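Local coordinates for putative restriction endonuclease domain-containing protein (Anabaena variabilis, PDB 3OT2), which is of unknown function but is probably a nuclease of the Uma2 family, related to restriction endonucleases of the PD-(D/E)XK clan, at residues S47-V50 and S51-S55; V149-P152 and Q153-T156. All blocks are in the same frame, centred on the assembly; numbering follows the deposited sequence. Where two conformers were deposited one is given.

Overall arrangement
The two contacts are both local, each within one unbroken piece of chain, and their centres lie about 23 Å apart and they do not meet. Contact 1 is two successive turns of helix 40-57: one side is buried against strands 63-67, 82-86 and 108-112, while Ser47 and Ser51 are exposed. Contact 2 lies toward the opposite edge of the same sheet, where the chain reverses between strand 146-150 and the last strand of the sheet within this chain, 157-159, and meets the second subunit. Regular backbone hydrogen bonds and apolar packing carry contact 1. In contact 2 a single direct backbone bond is supplemented by three bridging waters and a tyrosine-threonine CH-pi contact.

Contact 1 (S47-V50 and S51-S55); sequences SECV and SVINS
Val50 lies alongside Asn54 one turn further on, both side chains pointing the same way, with its CG1 3.7 Å from ND2 of Asn54. CG1 takes the position opposite the backbone N (chi1 -176°), beside its own carbonyl carbon, which directs this branch along the helix to the amide. The Asn54 amide is anchored outside the helix, its OD1 accepting a hydrogen bond from the backbone N of Ala65 in strand 63-67. On the next face, SG of Cys49 meets CD1 of Ile53 at 4.0 Å; this delta carbon also rests 3.4 Å from the carbonyl O of Cys49. Glu48 is bent at chi2 (56°), and its carboxylate turns along the helix, bringing OE2 to 3.6 Å from CG2 of Val52, while Trp185 packs on both residues. Beneath these side chains run four backbone bonds from residue i+4 to i, the straightest from Ile53 N to Cys49 O at 3.1 Å. Ser55 adds a further grip, its OG donating to the carbonyl O of Val52 at 2.7 Å. Cys49, Val50 and Ile53 thus form the buried stripe of an amphipathic alpha-helix, laid against the central sheet of a fold consistent with the PD-(D/E)XK nuclease clan.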
loop_
_atom_site.group_PDB
_atom_site.type_symbol
_atom_site.label_atom_id
_atom_site.label_comp_id
_atom_site.label_asym_id
_atom_site.label_seq_id
_atom_site.Cartn_x
_atom_site.Cartn_y
_atom_site.Cartn_z
ATOM N N SER A 47 -5.535 20.847 5.407
ATOM C CA SER A 47 -6.469 21.930 5.724
ATOM C C SER A 47 -7.483 22.142 4.604
ATOM O O SER A 47 -8.676 22.304 4.885
ATOM C CB SER A 47 -5.721 23.228 6.024
ATOM O OG SER A 47 -4.986 23.105 7.231
ATOM N N GLU A 48 -7.029 22.129 3.347
ATOM C CA GLU A 48 -7.917 22.329 2.207
ATOM C C GLU A 48 -8.866 21.156 2.011
ATOM O O GLU A 48 -10.013 21.347 1.610
ATOM C CB GLU A 48 -7.103 22.563 0.934
ATOM C CG GLU A 48 -7.926 23.141 -0.204
ATOM C CD GLU A 48 -8.670 24.437 0.050
ATOM O OE1 GLU A 48 -8.186 25.267 0.855
ATOM O OE2 GLU A 48 -9.738 24.624 -0.574
ATOM N N CYS A 49 -8.384 19.944 2.275
ATOM C CA CYS A 49 -9.181 18.736 2.137
ATOM C C CYS A 49 -10.358 18.727 3.114
ATOM O O CYS A 49 -11.466 18.389 2.700
ATOM C CB CYS A 49 -8.293 17.523 2.338
ATOM S SG CYS A 49 -8.935 16.025 1.604
ATOM N N VAL A 50 -10.128 19.113 4.404
ATOM C CA VAL A 50 -11.187 19.175 5.428
ATOM C C VAL A 50 -12.228 20.234 5.024
ATOM O O VAL A 50 -13.425 20.002 5.155
ATOM C CB VAL A 50 -10.610 19.473 6.843
ATOM C CG1 VAL A 50 -11.701 19.439 7.903
ATOM C CG2 VAL A 50 -9.544 18.479 7.199
ATOM N N SER A 51 -11.749 21.386 4.527
ATOM C CA SER A 51 -12.559 22.519 4.111
ATOM C C SER A 51 -13.489 22.136 2.947
ATOM O O SER A 51 -14.700 22.373 3.018
ATOM C CB SER A 51 -11.642 23.679 3.717
ATOM O OG SER A 51 -12.368 24.774 3.181
ATOM N N VAL A 52 -12.927 21.494 1.913
ATOM C CA VAL A 52 -13.677 21.097 0.719
ATOM C C VAL A 52 -14.736 20.010 1.082
ATOM O O VAL A 52 -15.897 20.156 0.701
ATOM C CB VAL A 52 -12.713 20.669 -0.408
ATOM C CG1 VAL A 52 -13.458 19.984 -1.537
ATOM C CG2 VAL A 52 -11.965 21.882 -0.952
ATOM N N ILE A 53 -14.358 18.970 1.849
ATOM C CA ILE A 53 -15.323 17.946 2.261
ATOM C C ILE A 53 -16.478 18.577 3.075
ATOM O O ILE A 53 -17.654 18.337 2.765
ATOM C CB ILE A 53 -14.631 16.797 3.043
ATOM C CG1 ILE A 53 -13.677 16.003 2.103
ATOM C CG2 ILE A 53 -15.684 15.854 3.694
ATOM C CD1 ILE A 53 -12.691 15.217 2.843
ATOM N N ASN A 54 -16.154 19.395 4.084
ATOM C CA ASN A 54 -17.178 20.006 4.938
ATOM C C ASN A 54 -18.091 20.957 4.156
ATOM O O ASN A 54 -19.305 20.975 4.417
ATOM C CB ASN A 54 -16.556 20.708 6.139
ATOM C CG ASN A 54 -16.270 19.765 7.282
ATOM O OD1 ASN A 54 -16.940 18.752 7.463
ATOM N ND2 ASN A 54 -15.306 20.105 8.124
ATOM N N SER A 55 -17.551 21.665 3.134
ATOM C CA SER A 55 -18.388 22.555 2.314
ATOM C C SER A 55 -19.499 21.748 1.610
ATOM O O SER A 55 -20.587 22.264 1.418
ATOM C CB SER A 55 -17.543 23.317 1.291
ATOM O OG SER A 55 -17.141 22.455 0.240
#

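Contact 2 (V149-P152 and Q153-T156); sequences VYRP and QQET
Residues 149-152 and 153-156 run back almost antiparallel, their end-to-end directions 167° apart, through a type II beta turn from Arg151 to Gln154. Gln154 N donates to Arg151 O at 3.2 Å, approaching from well above the carbonyl plane. Water completes the reversal: one molecule joins Arg151 O to Gln154 O at the ends of the turn, donating to each, and beyond it another donates to both Val149 O and Glu155 O. A third donates to Pro152 O and, at 3.2 Å, to Gln154 OE1, tying the glutamine side chain to the turn.

Thr156 sets its methyl CG2 over one face of the Tyr150 ring, 4.0 Å from the centroid and displaced toward the rim, a CH-pi contact. Its OG1 lies 3.3 Å from CE2 of Tyr150 and is hydrogen-bonded to OG1 of Thr156 in the second subunit. An alanine in place of Tyr150 would remove the ring and probably leave that methyl without its aromatic support, opening a gap toward Ile126 and Leu130. In the conformer given, Arg151 crosses Gln154 with guanidinium and amide planes only 11° apart; CD of Arg151 is 3.7 Å from OE1 of Gln154, while NH1 forms a salt bridge with Glu157.

This beta hairpin connects strand 146-150 to strand 157-159, the last of the sheet within this chain. Tyr150 packs on helix 119-131 and strand 136-141, and across the dimer interface Glu155 and Thr156 meet Leu127 of the second subunit.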
loop_
_atom_site.group_PDB
_atom_site.type_symbol
_atom_site.label_atom_id
_atom_site.label_comp_id
_atom_site.label_asym_id
_atom_site.label_seq_id
_atom_site.Cartn_x
_atom_site.Cartn_y
_atom_site.Cartn_z
ATOM N N VAL A 149 -7.216 4.305 -3.149
ATOM C CA VAL A 149 -8.582 4.214 -2.622
ATOM C C VAL A 149 -8.808 2.793 -2.100
ATOM O O VAL A 149 -8.649 1.815 -2.839
ATOM C CB VAL A 149 -9.631 4.638 -3.680
ATOM C CG1 VAL A 149 -11.053 4.289 -3.218
ATOM C CG2 VAL A 149 -9.523 6.134 -3.983
ATOM N N TYR A 150 -9.216 2.699 -0.833
ATOM C CA TYR A 150 -9.472 1.455 -0.129
ATOM C C TYR A 150 -10.962 1.300 0.213
ATOM O O TYR A 150 -11.517 2.175 0.853
ATOM C CB TYR A 150 -8.658 1.452 1.175
ATOM C CG TYR A 150 -7.163 1.394 0.978
ATOM C CD1 TYR A 150 -6.418 2.553 0.768
ATOM C CD2 TYR A 150 -6.484 0.182 1.027
ATOM C CE1 TYR A 150 -5.034 2.501 0.607
ATOM C CE2 TYR A 150 -5.100 0.119 0.861
ATOM C CZ TYR A 150 -4.383 1.279 0.639
ATOM O OH TYR A 150 -3.025 1.192 0.473
ATOM N N ARG A 151 -11.582 0.186 -0.215
ATOM C CA ARG A 151 -12.977 -0.153 0.072
ATOM C C ARG A 151 -13.014 -1.547 0.684
ATOM O O ARG A 151 -12.134 -2.363 0.355
ATOM C CB ARG A 151 -13.841 -0.096 -1.194
ATOM C CG ARG A 151 -14.031 1.292 -1.791
ATOM C CD ARG A 151 -14.762 1.097 -3.088
ATOM N NE ARG A 151 -15.387 2.298 -3.604
ATOM C CZ ARG A 151 -15.084 2.881 -4.764
ATOM N NH1 ARG A 151 -14.088 2.414 -5.513
ATOM N NH2 ARG A 151 -15.771 3.935 -5.183
ATOM N N PRO A 152 -13.966 -1.865 1.594
ATOM C CA PRO A 152 -13.960 -3.210 2.193
ATOM C C PRO A 152 -14.075 -4.315 1.153
ATOM O O PRO A 152 -14.870 -4.213 0.221
ATOM C CB PRO A 152 -15.192 -3.197 3.113
ATOM C CG PRO A 152 -15.465 -1.791 3.366
ATOM C CD PRO A 152 -15.099 -1.065 2.128
ATOM N N GLN A 153 -13.224 -5.344 1.298
ATOM C CA GLN A 153 -13.175 -6.549 0.472
ATOM C C GLN A 153 -12.937 -6.239 -1.023
ATOM O O GLN A 153 -13.282 -7.044 -1.880
ATOM C CB GLN A 153 -14.460 -7.395 0.649
ATOM C CG GLN A 153 -14.508 -8.215 1.935
ATOM C CD GLN A 153 -14.906 -7.382 3.123
ATOM O OE1 GLN A 153 -16.029 -6.863 3.210
ATOM N NE2 GLN A 153 -13.982 -7.224 4.057
ATOM N N GLN A 154 -12.306 -5.113 -1.329
ATOM C CA GLN A 154 -12.005 -4.769 -2.724
ATOM C C GLN A 154 -10.530 -4.502 -2.869
ATOM O O GLN A 154 -9.930 -3.944 -1.965
ATOM C CB GLN A 154 -12.815 -3.526 -3.158
ATOM C CG GLN A 154 -14.295 -3.835 -3.445
ATOM C CD GLN A 154 -15.054 -2.638 -3.990
ATOM O OE1 GLN A 154 -16.127 -2.272 -3.487
ATOM N NE2 GLN A 154 -14.532 -2.002 -5.049
ATOM N N GLU A 155 -9.942 -4.858 -4.016
ATOM C CA GLU A 155 -8.543 -4.579 -4.346
ATOM C C GLU A 155 -8.309 -3.076 -4.257
ATOM O O GLU A 155 -9.223 -2.298 -4.564
ATOM C CB GLU A 155 -8.266 -5.075 -5.781
ATOM C CG GLU A 155 -6.830 -5.010 -6.248
ATOM C CD GLU A 155 -6.610 -5.680 -7.594
ATOM O OE1 GLU A 155 -7.364 -6.622 -7.933
ATOM O OE2 GLU A 155 -5.673 -5.262 -8.309
ATOM N N THR A 156 -7.109 -2.658 -3.810
ATOM C CA THR A 156 -6.756 -1.231 -3.721
ATOM C C THR A 156 -6.880 -0.623 -5.122
ATOM O O THR A 156 -6.505 -1.279 -6.104
ATOM C CB THR A 156 -5.320 -1.074 -3.153
ATOM O OG1 THR A 156 -5.230 -1.754 -1.909
ATOM C CG2 THR A 156 -4.903 0.392 -2.977
HETATM O O HOH W 1 -10.476 -0.238 -3.189
HETATM O O HOH W 2 -9.409 -2.158 0.121
HETATM O O HOH W 3 -17.027 -2.942 -0.542
#